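Periplasmic sugar-binding domain protein (Pseudomonas fluorescens Pf-5, PDB 3H75) probably binds a carbohydrate in the periplasm as the two-lobed solute-binding protein of a sugar ABC transporter. Local coordinates at residues 33-38 / 272-277; 90-95 / 267-272; 240-245 / 261-266; 320-325 / 333-338. All blocks are in the same frame, centred on the assembly; numbering follows the deposited sequence.

Interaction 1: 33-38 / 272-277; sequences LGLDLR and ALHDDA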
# COMPACT_ATOMS: atom_id res chain seq x y z
N LEU A 33 -15.32 15.39 6.35
CA LEU A 33 -15.40 16.30 5.21
C LEU A 33 -16.81 16.52 4.67
O LEU A 33 -17.02 17.35 3.77
CB LEU A 33 -14.50 15.77 4.08
CG LEU A 33 -13.00 15.71 4.38
CD1 LEU A 33 -12.29 14.90 3.31
CD2 LEU A 33 -12.44 17.12 4.45
N GLY A 34 -17.78 15.78 5.20
CA GLY A 34 -19.15 15.93 4.74
C GLY A 34 -19.35 15.42 3.33
O GLY A 34 -20.09 16.00 2.54
N LEU A 35 -18.68 14.32 3.01
CA LEU A 35 -18.78 13.71 1.69
C LEU A 35 -19.64 12.46 1.75
O LEU A 35 -19.67 11.76 2.76
CB LEU A 35 -17.39 13.33 1.16
CG LEU A 35 -16.34 14.43 0.94
CD1 LEU A 35 -15.03 13.80 0.46
CD2 LEU A 35 -16.86 15.42 -0.08
N ASP A 36 -20.32 12.18 0.65
CA ASP A 36 -21.16 10.99 0.53
C ASP A 36 -20.28 9.94 -0.15
O ASP A 36 -20.05 10.00 -1.35
CB ASP A 36 -22.40 11.30 -0.31
CG ASP A 36 -23.13 10.04 -0.75
OD1 ASP A 36 -23.07 9.03 -0.03
OD2 ASP A 36 -23.77 10.08 -1.83
N LEU A 37 -19.79 8.99 0.64
CA LEU A 37 -18.90 7.95 0.12
C LEU A 37 -19.50 6.56 0.11
O LEU A 37 -20.13 6.12 1.07
CB LEU A 37 -17.61 7.92 0.94
CG LEU A 37 -16.67 6.73 0.75
CD1 LEU A 37 -15.98 6.80 -0.62
CD2 LEU A 37 -15.63 6.74 1.87
N ARG A 38 -19.27 5.86 -1.00
CA ARG A 38 -19.73 4.49 -1.15
C ARG A 38 -18.52 3.68 -1.60
O ARG A 38 -17.83 4.05 -2.55
CB ARG A 38 -20.85 4.41 -2.18
CG ARG A 38 -22.12 5.12 -1.73
CD ARG A 38 -23.21 5.04 -2.79
NE ARG A 38 -23.24 3.71 -3.41
CZ ARG A 38 -23.32 2.57 -2.73
NH1 ARG A 38 -23.39 2.58 -1.40
NH2 ARG A 38 -23.32 1.42 -3.37
N ALA A 272 -8.39 15.88 -1.23
CA ALA A 272 -8.13 16.48 -2.53
C ALA A 272 -9.41 16.60 -3.36
O ALA A 272 -9.64 17.63 -4.01
CB ALA A 272 -7.09 15.66 -3.29
N LEU A 273 -10.24 15.56 -3.36
CA LEU A 273 -11.48 15.59 -4.12
C LEU A 273 -12.45 16.59 -3.51
O LEU A 273 -13.17 17.29 -4.23
CB LEU A 273 -12.12 14.20 -4.20
CG LEU A 273 -11.29 13.19 -4.99
CD1 LEU A 273 -12.05 11.88 -5.09
CD2 LEU A 273 -10.99 13.73 -6.38
N HIS A 274 -12.47 16.65 -2.19
CA HIS A 274 -13.33 17.60 -1.48
C HIS A 274 -12.98 19.00 -1.95
O HIS A 274 -13.87 19.81 -2.25
CB HIS A 274 -13.09 17.46 0.03
CG HIS A 274 -13.63 18.61 0.84
ND1 HIS A 274 -12.96 19.81 0.96
CD2 HIS A 274 -14.76 18.72 1.58
CE1 HIS A 274 -13.66 20.61 1.75
NE2 HIS A 274 -14.75 19.98 2.14
N ASP A 275 -11.69 19.29 -2.04
CA ASP A 275 -11.24 20.60 -2.48
C ASP A 275 -11.49 20.83 -3.96
O ASP A 275 -11.82 21.94 -4.37
CB ASP A 275 -9.75 20.78 -2.16
CG ASP A 275 -9.51 21.01 -0.67
OD1 ASP A 275 -10.49 21.03 0.09
OD2 ASP A 275 -8.33 21.16 -0.28
N ASP A 276 -11.36 19.79 -4.78
CA ASP A 276 -11.61 19.94 -6.21
C ASP A 276 -13.06 20.38 -6.44
O ASP A 276 -13.33 21.23 -7.29
CB ASP A 276 -11.38 18.63 -6.96
CG ASP A 276 -11.69 18.75 -8.44
OD1 ASP A 276 -10.91 19.39 -9.16
OD2 ASP A 276 -12.74 18.22 -8.87
N ALA A 277 -13.98 19.79 -5.68
CA ALA A 277 -15.39 20.11 -5.81
C ALA A 277 -15.65 21.56 -5.43
O ALA A 277 -16.61 22.17 -5.90
CB ALA A 277 -16.23 19.18 -4.94

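Interaction 2: 90-95 / 267-272; sequences FIVNSP and GWALVA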
# COMPACT_ATOMS: atom_id res chain seq x y z
N PHE A 90 -10.68 9.54 -10.52
CA PHE A 90 -9.48 9.73 -9.72
C PHE A 90 -8.80 8.37 -9.61
O PHE A 90 -9.37 7.43 -9.05
CB PHE A 90 -9.82 10.28 -8.34
CG PHE A 90 -8.68 10.99 -7.68
CD1 PHE A 90 -8.12 12.11 -8.28
CD2 PHE A 90 -8.14 10.52 -6.49
CE1 PHE A 90 -7.03 12.77 -7.69
CE2 PHE A 90 -7.06 11.17 -5.89
CZ PHE A 90 -6.50 12.29 -6.50
N ILE A 91 -7.59 8.28 -10.16
CA ILE A 91 -6.80 7.05 -10.16
C ILE A 91 -5.80 7.07 -9.02
O ILE A 91 -5.01 8.01 -8.89
CB ILE A 91 -6.02 6.93 -11.49
CG1 ILE A 91 -6.99 7.06 -12.67
CG2 ILE A 91 -5.28 5.60 -11.54
CD1 ILE A 91 -8.09 6.03 -12.70
N VAL A 92 -5.81 6.03 -8.19
CA VAL A 92 -4.90 6.02 -7.05
C VAL A 92 -3.93 4.86 -6.94
O VAL A 92 -4.05 3.85 -7.64
CB VAL A 92 -5.68 6.11 -5.72
CG1 VAL A 92 -6.50 7.39 -5.68
CG2 VAL A 92 -6.59 4.89 -5.57
N ASN A 93 -2.97 5.05 -6.03
CA ASN A 93 -1.92 4.09 -5.68
C ASN A 93 -0.75 3.91 -6.65
O ASN A 93 0.38 3.71 -6.21
CB ASN A 93 -2.57 2.75 -5.34
CG ASN A 93 -3.35 2.79 -4.03
OD1 ASN A 93 -3.56 3.87 -3.46
ND2 ASN A 93 -3.77 1.63 -3.55
N SER A 94 -1.01 3.96 -7.95
CA SER A 94 0.07 3.83 -8.93
C SER A 94 -0.16 4.81 -10.07
O SER A 94 -1.29 5.15 -10.39
CB SER A 94 0.17 2.39 -9.46
OG SER A 94 -0.85 2.09 -10.38
N PRO A 95 0.93 5.26 -10.71
CA PRO A 95 0.97 6.21 -11.83
C PRO A 95 0.20 5.84 -13.09
O PRO A 95 0.06 4.67 -13.44
CB PRO A 95 2.47 6.34 -12.12
CG PRO A 95 3.11 6.00 -10.82
CD PRO A 95 2.30 4.84 -10.35
N GLY A 267 -7.73 8.46 2.31
CA GLY A 267 -8.21 9.60 3.08
C GLY A 267 -7.70 10.91 2.50
O GLY A 267 -8.45 11.89 2.38
N TRP A 268 -6.42 10.94 2.14
CA TRP A 268 -5.83 12.14 1.56
C TRP A 268 -6.51 12.42 0.23
O TRP A 268 -6.72 13.57 -0.14
CB TRP A 268 -4.33 11.94 1.33
CG TRP A 268 -3.56 11.44 2.51
CD1 TRP A 268 -2.46 10.62 2.48
CD2 TRP A 268 -3.79 11.73 3.90
NE1 TRP A 268 -2.00 10.39 3.75
CE2 TRP A 268 -2.79 11.06 4.64
CE3 TRP A 268 -4.75 12.49 4.59
CZ2 TRP A 268 -2.72 11.12 6.04
CZ3 TRP A 268 -4.67 12.56 5.98
CH2 TRP A 268 -3.67 11.87 6.69
N ALA A 269 -6.83 11.35 -0.50
CA ALA A 269 -7.49 11.49 -1.79
C ALA A 269 -8.83 12.20 -1.62
O ALA A 269 -9.21 13.04 -2.45
CB ALA A 269 -7.71 10.11 -2.43
N LEU A 270 -9.56 11.88 -0.56
CA LEU A 270 -10.86 12.51 -0.34
C LEU A 270 -10.70 13.99 0.01
O LEU A 270 -11.56 14.80 -0.32
CB LEU A 270 -11.65 11.77 0.74
CG LEU A 270 -12.11 10.38 0.27
CD1 LEU A 270 -12.88 9.67 1.37
CD2 LEU A 270 -12.99 10.51 -0.96
N VAL A 271 -9.60 14.34 0.68
CA VAL A 271 -9.36 15.75 1.00
C VAL A 271 -9.17 16.48 -0.33
O VAL A 271 -9.72 17.56 -0.55
CB VAL A 271 -8.08 15.95 1.84
CG1 VAL A 271 -7.78 17.44 1.98
CG2 VAL A 271 -8.27 15.33 3.22
N ALA A 272 -8.39 15.88 -1.23
CA ALA A 272 -8.13 16.48 -2.53
C ALA A 272 -9.41 16.60 -3.36
O ALA A 272 -9.64 17.63 -4.01
CB ALA A 272 -7.09 15.66 -3.29

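Interaction 3: 240-245 / 261-266; sequences VNSSPE and GHFTLG. With GOL (glycerol), chain D.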
# COMPACT_ATOMS: atom_id res chain seq x y z
N VAL A 240 5.27 -5.13 4.41
CA VAL A 240 4.59 -3.86 4.14
C VAL A 240 3.15 -3.96 4.64
O VAL A 240 2.53 -5.01 4.50
CB VAL A 240 4.54 -3.56 2.62
CG1 VAL A 240 3.87 -2.21 2.39
CG2 VAL A 240 5.94 -3.55 2.04
N ASN A 241 2.65 -2.87 5.22
CA ASN A 241 1.29 -2.73 5.77
C ASN A 241 1.35 -2.52 7.29
O ASN A 241 2.42 -2.22 7.84
CB ASN A 241 0.38 -3.94 5.47
CG ASN A 241 0.12 -4.13 3.97
OD1 ASN A 241 0.43 -3.28 3.14
ND2 ASN A 241 -0.47 -5.28 3.63
N SER A 242 0.22 -2.69 7.97
CA SER A 242 0.19 -2.49 9.42
C SER A 242 -0.86 -3.34 10.13
O SER A 242 -1.56 -2.85 11.03
CB SER A 242 -0.05 -1.00 9.73
OG SER A 242 -1.28 -0.56 9.17
N SER A 243 -0.97 -4.60 9.75
CA SER A 243 -1.94 -5.47 10.41
C SER A 243 -1.57 -5.58 11.89
O SER A 243 -0.39 -5.47 12.25
CB SER A 243 -1.95 -6.86 9.78
OG SER A 243 -0.72 -7.53 10.01
N PRO A 244 -2.56 -5.80 12.75
CA PRO A 244 -2.29 -5.92 14.19
C PRO A 244 -1.18 -6.92 14.50
O PRO A 244 -0.29 -6.63 15.30
CB PRO A 244 -3.63 -6.34 14.76
CG PRO A 244 -4.60 -5.65 13.85
CD PRO A 244 -4.00 -5.90 12.48
N GLU A 245 -1.24 -8.09 13.87
CA GLU A 245 -0.23 -9.12 14.11
C GLU A 245 1.16 -8.69 13.66
O GLU A 245 2.16 -9.00 14.31
CB GLU A 245 -0.63 -10.42 13.40
CG GLU A 245 0.03 -11.65 14.00
CD GLU A 245 -0.39 -12.93 13.32
OE1 GLU A 245 -1.57 -13.03 12.92
OE2 GLU A 245 0.45 -13.85 13.20
N GLY A 261 2.14 3.08 6.06
CA GLY A 261 1.72 4.45 5.79
C GLY A 261 0.81 4.63 4.60
O GLY A 261 -0.00 5.56 4.58
N HIS A 262 0.91 3.75 3.60
CA HIS A 262 0.07 3.90 2.42
C HIS A 262 -1.42 3.63 2.61
O HIS A 262 -2.22 3.94 1.73
CB HIS A 262 0.64 3.08 1.25
CG HIS A 262 0.46 1.60 1.38
ND1 HIS A 262 0.77 0.91 2.54
CD2 HIS A 262 0.07 0.66 0.48
CE1 HIS A 262 0.58 -0.39 2.34
NE2 HIS A 262 0.16 -0.56 1.10
N PHE A 263 -1.80 3.06 3.75
CA PHE A 263 -3.21 2.79 3.99
C PHE A 263 -3.97 4.10 4.17
O PHE A 263 -5.19 4.12 4.15
CB PHE A 263 -3.41 1.90 5.23
CG PHE A 263 -3.25 2.62 6.54
CD1 PHE A 263 -4.34 3.20 7.18
CD2 PHE A 263 -2.00 2.71 7.14
CE1 PHE A 263 -4.20 3.86 8.41
CE2 PHE A 263 -1.84 3.37 8.36
CZ PHE A 263 -2.94 3.94 8.99
N THR A 264 -3.23 5.20 4.32
CA THR A 264 -3.85 6.51 4.50
C THR A 264 -4.15 7.22 3.19
O THR A 264 -4.85 8.22 3.17
CB THR A 264 -2.93 7.46 5.31
OG1 THR A 264 -1.70 7.64 4.60
CG2 THR A 264 -2.65 6.90 6.69
N LEU A 265 -3.63 6.71 2.08
CA LEU A 265 -3.81 7.38 0.79
C LEU A 265 -5.25 7.72 0.42
O LEU A 265 -5.51 8.82 -0.08
CB LEU A 265 -3.16 6.56 -0.33
CG LEU A 265 -2.82 7.39 -1.58
CD1 LEU A 265 -1.65 6.75 -2.31
CD2 LEU A 265 -4.03 7.49 -2.48
N GLY A 266 -6.17 6.80 0.67
CA GLY A 266 -7.57 7.06 0.34
C GLY A 266 -8.12 8.28 1.06
O GLY A 266 -8.90 9.05 0.48
C1 GOL D . -1.11 -3.54 -1.51
O1 GOL D . -0.76 -2.23 -1.45
C2 GOL D . -1.02 -4.07 -0.10
O2 GOL D . 0.33 -3.84 0.48
C3 GOL D . -1.41 -5.56 -0.13
O3 GOL D . -1.40 -6.26 1.04

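Interaction 4: 320-325 / 333-338; sequences RGLSAQ and YPFGLQ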
# COMPACT_ATOMS: atom_id res chain seq x y z
N ARG A 320 -10.91 18.01 7.80
CA ARG A 320 -11.42 19.31 7.38
C ARG A 320 -10.30 20.34 7.53
O ARG A 320 -10.20 21.28 6.74
CB ARG A 320 -12.63 19.72 8.21
CG ARG A 320 -13.32 20.98 7.71
CD ARG A 320 -14.61 21.26 8.48
NE ARG A 320 -15.63 20.23 8.24
CZ ARG A 320 -16.23 20.03 7.07
NH1 ARG A 320 -15.92 20.78 6.02
NH2 ARG A 320 -17.14 19.07 6.96
N GLY A 321 -9.46 20.15 8.54
CA GLY A 321 -8.35 21.06 8.77
C GLY A 321 -7.28 20.98 7.69
O GLY A 321 -6.48 21.90 7.53
N LEU A 322 -7.26 19.88 6.95
CA LEU A 322 -6.28 19.70 5.89
C LEU A 322 -6.74 20.37 4.60
O LEU A 322 -5.95 20.60 3.69
CB LEU A 322 -6.05 18.21 5.63
CG LEU A 322 -5.41 17.44 6.78
CD1 LEU A 322 -5.31 15.97 6.42
CD2 LEU A 322 -4.03 18.01 7.07
N SER A 323 -8.03 20.68 4.53
CA SER A 323 -8.58 21.34 3.35
C SER A 323 -7.90 22.68 3.12
O SER A 323 -7.56 23.38 4.07
CB SER A 323 -10.09 21.56 3.51
OG SER A 323 -10.60 22.30 2.42
N ALA A 324 -7.69 23.02 1.85
CA ALA A 324 -7.05 24.28 1.51
C ALA A 324 -8.05 25.43 1.61
O ALA A 324 -7.69 26.59 1.40
CB ALA A 324 -6.49 24.20 0.09
N GLN A 325 -9.29 25.11 1.95
CA GLN A 325 -10.34 26.11 2.08
C GLN A 325 -10.00 27.13 3.17
O GLN A 325 -9.76 26.77 4.32
CB GLN A 325 -11.68 25.45 2.41
CG GLN A 325 -12.85 26.42 2.48
CD GLN A 325 -14.10 25.78 3.05
OE1 GLN A 325 -14.14 25.40 4.22
NE2 GLN A 325 -15.14 25.65 2.23
N TYR A 333 -0.47 20.44 1.19
CA TYR A 333 -1.03 19.39 2.02
C TYR A 333 0.08 18.67 2.77
O TYR A 333 1.06 18.23 2.17
CB TYR A 333 -1.79 18.38 1.16
CG TYR A 333 -2.97 18.95 0.42
CD1 TYR A 333 -4.03 19.54 1.10
CD2 TYR A 333 -3.05 18.86 -0.97
CE1 TYR A 333 -5.15 20.01 0.42
CE2 TYR A 333 -4.17 19.33 -1.66
CZ TYR A 333 -5.21 19.90 -0.96
OH TYR A 333 -6.33 20.33 -1.64
N PRO A 334 -0.04 18.57 4.10
CA PRO A 334 0.98 17.89 4.91
C PRO A 334 0.67 16.40 5.09
O PRO A 334 0.93 15.82 6.14
CB PRO A 334 0.90 18.65 6.23
CG PRO A 334 -0.57 18.89 6.36
CD PRO A 334 -0.97 19.33 4.96
N PHE A 335 0.11 15.79 4.04
CA PHE A 335 -0.24 14.37 4.08
C PHE A 335 0.91 13.48 4.53
O PHE A 335 2.00 13.51 3.94
CB PHE A 335 -0.73 13.90 2.71
CG PHE A 335 -1.94 14.63 2.19
CD1 PHE A 335 -2.98 14.99 3.03
CD2 PHE A 335 -2.04 14.92 0.83
CE1 PHE A 335 -4.12 15.63 2.53
CE2 PHE A 335 -3.18 15.55 0.32
CZ PHE A 335 -4.22 15.90 1.17
N GLY A 336 0.67 12.68 5.55
CA GLY A 336 1.70 11.79 6.05
C GLY A 336 1.27 11.03 7.29
O GLY A 336 0.27 11.37 7.92
N LEU A 337 2.04 10.01 7.64
CA LEU A 337 1.73 9.20 8.81
C LEU A 337 1.85 10.03 10.08
O LEU A 337 1.19 9.74 11.08
CB LEU A 337 2.68 8.00 8.87
CG LEU A 337 2.41 6.92 9.92
CD1 LEU A 337 1.02 6.35 9.74
CD2 LEU A 337 3.46 5.83 9.79
N GLN A 338 2.68 11.06 10.05
CA GLN A 338 2.86 11.89 11.24
C GLN A 338 1.56 12.53 11.71
O GLN A 338 1.38 12.78 12.90
CB GLN A 338 3.92 12.97 10.99
CG GLN A 338 4.36 13.68 12.26
CD GLN A 338 4.56 12.72 13.42
OE1 GLN A 338 5.23 11.70 13.29
NE2 GLN A 338 3.98 13.05 14.57

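Interaction 1: 33-38 / 272-277
Leu33 lays its CD2 methyl over one face of the His274 imidazole, 4.1 Å from the ring centroid and 16° off the ring normal, a CH-pi contact displaced toward the rim of the ring. The backbone of the same leucine joins in, Leu33 O coming within 3.4 Å of His274 CD2. Leu35 touches nearer the backbone, its CD1 methyl 4.2 Å from His274 CB. Swung anti to the backbone N (chi1 165°), the imidazole leaves helix 265-277 in the direction of the two leucines. Its rotation is fixed by a polar bond: His274 ND1 donates to Asp275 OD1 at 2.9 Å, the oxygen lying in the ring plane and being met on its anti side. Histidine suits the place because it offers a flat pi face that a methyl can cover, and a ring N-H at the edge. Without the imidazole, as with an alanine here, Leu33 CD2 would probably lose the face it rests on and Asp275 OD1 one of its donors. Gly34, with a positive phi, turns the chain from helix 17-33 into strand 36-41. The contact thus packs helix 265-277 against the connection between helix 17-33 and the edge strand 36-41 of the parallel sheet, in the Rossmann-like lobe of a type I periplasmic binding protein.

Interaction 2: 90-95 / 267-272
Phe90 and Ala269 bury most of the surface here and meet directly: Phe90 CE2 stands 3.7 Å from Ala269 CB, and Phe90 CD2 lies 4.1 Å from the same methyl. The methyl comes at the ring obliquely, so that one side of the ring, CD2 and CE2, does the touching. What brings it there is the first torsion of the phenylalanine: with CG anti to the backbone N (chi1 -157°), the ring leans off strand 88-93 to the helix. Val92, two residues further and therefore on the same side of the strand, adds its CG1 methyl at 4.4 Å from Ala269 CB, a looser approach. The single methyl of Ala269 is thus shared by an aromatic and a branched aliphatic side chain. One turn along the helix, Ala272 points the same way, although its CB comes no nearer than 4.7 Å, to Phe90 CZ.

Residue size explains the fit. The alanines give the helix a low surface that lets it lie close to the sheet, with the CA atoms of Val92 and Ala269 8.0 Å apart, while the bulky phenylalanine fills the space from the strand side. No hydrogen bond crosses; the contact is wholly apolar and buried. Met67 and Met118, on the flanking strands 65-69 and 115-119, also touch Ala269, widening the hydrophobic bed on which the helix packs. This is the core of a three-layer alpha/beta lobe, helix 265-277 packed on an inner strand of the parallel sheet as in Rossmann-like periplasmic binding proteins.

Interaction 3: 240-245 / 261-266
Glycerol hydroxyl O2 is held jointly by Asn241 and His262, whose side chains touch each other beside it. GOL O2 donates to Asn241 OD1 at 2.7 Å and receives a weak bond from His262 NE2 at 3.3 Å. The same His262 NE2 also pairs with GOL O1, which lies near the ring plane at the imidazole edge. At the far end of the amide, Asn241 ND2 donates to GOL O3 at 2.9 Å, with an N-H...O angle of 162°. The asparagine therefore presents an acceptor and a donor to neighbouring hydroxyls, and its ND2 also bonds Asp214 OD1, which settles which end of the amide is which.

Between the two side chains, Asn241 OD1 sits 3.0 Å from His262 CE1 at the ring edge; amide and ring planes are only 23° apart. Val240 CG1 packs on that same carbon from an oblique direction. His262 reaches the glycerol with CG between its backbone N and carbonyl carbon (chi1 72°). Within 261-266, Thr264 OG1 and Thr264 N both donate to Gly261 O, steadying the turn, and Phe18 of helix 17-33 stacks on His262. A leucine in place of Asn241 would probably leave GOL O2 without its acceptor and Asp214 OD1 without the amide donor.

Glycerol, probably from the crystallisation liquor, is also bonded by Arg163 and Asn213. Amide, imidazole and guanidinium groups converging on adjacent hydroxyls, with an aromatic ring close by, suggest a site suited to polyhydroxyl ligands, consistent with the carbohydrate binding expected of this family.

Interaction 4: 320-325 / 333-338
An ST turn at Ser323 follows the short helix 319-322 near the C-terminus, and just before it Leu322 packs against the returning loop at Pro334 and Phe335. The two branches of the leucine divide the work. Leu322 CD2 rests 3.6 Å from Pro334 CG, while Leu322 CD1 meets the edge of the Phe335 ring, 4.1 Å from CE1. With CG anti to its own carbonyl carbon (chi1 -65°), the side chain carries its fork to the loop, one methyl to each partner. A forked, wholly apolar residue suits a position that must serve two neighbours at once.

Tyr333 meets the backbone of the same leucine. Leu322 O lies in the plane of its ring at the edge, 3.4 Å from Tyr333 CD1, and also accepts a hydrogen bond from Tyr331 OH. The phenol also reaches Ala324, whose CB is 4.2 Å from Tyr333 OH. That hydroxyl is hydrogen-bonded to Asp275 of helix 265-277, which likewise receives Ser323 OG and Ala324 N, so one buried carboxylate ties both segments to the helix. Within the loop, Tyr333 CB stands over the Phe335 ring toward its rim, and the Phe335 ring stacks on Trp268. In the turn itself, Ser323 OG accepts from Gln325 N at 3.1 Å, with an N-H...O angle of 163°.

Helix 265-277 runs through the set: interactions 1 and 2 use successive parts of it, interaction 3 the 3-10 turn leading into it, and interaction 4 lies against its outer flank through Trp268, Val271 and Asp275. Interactions 1 and 2 share Ala272 and reach the same parallel sheet, one at the approach to its edge strand 36-41 and the other over an inner one; both are buried, but only the first brings in a polar group. Interaction 3, whose centre is about 6 Å from that of the chain, is buried too, yet polar, its two segments bridged by hydrogen bonds to a bound glycerol and not to each other. Interaction 4 is partly buried, joining apolar packing to a carboxylate shared with interaction 1.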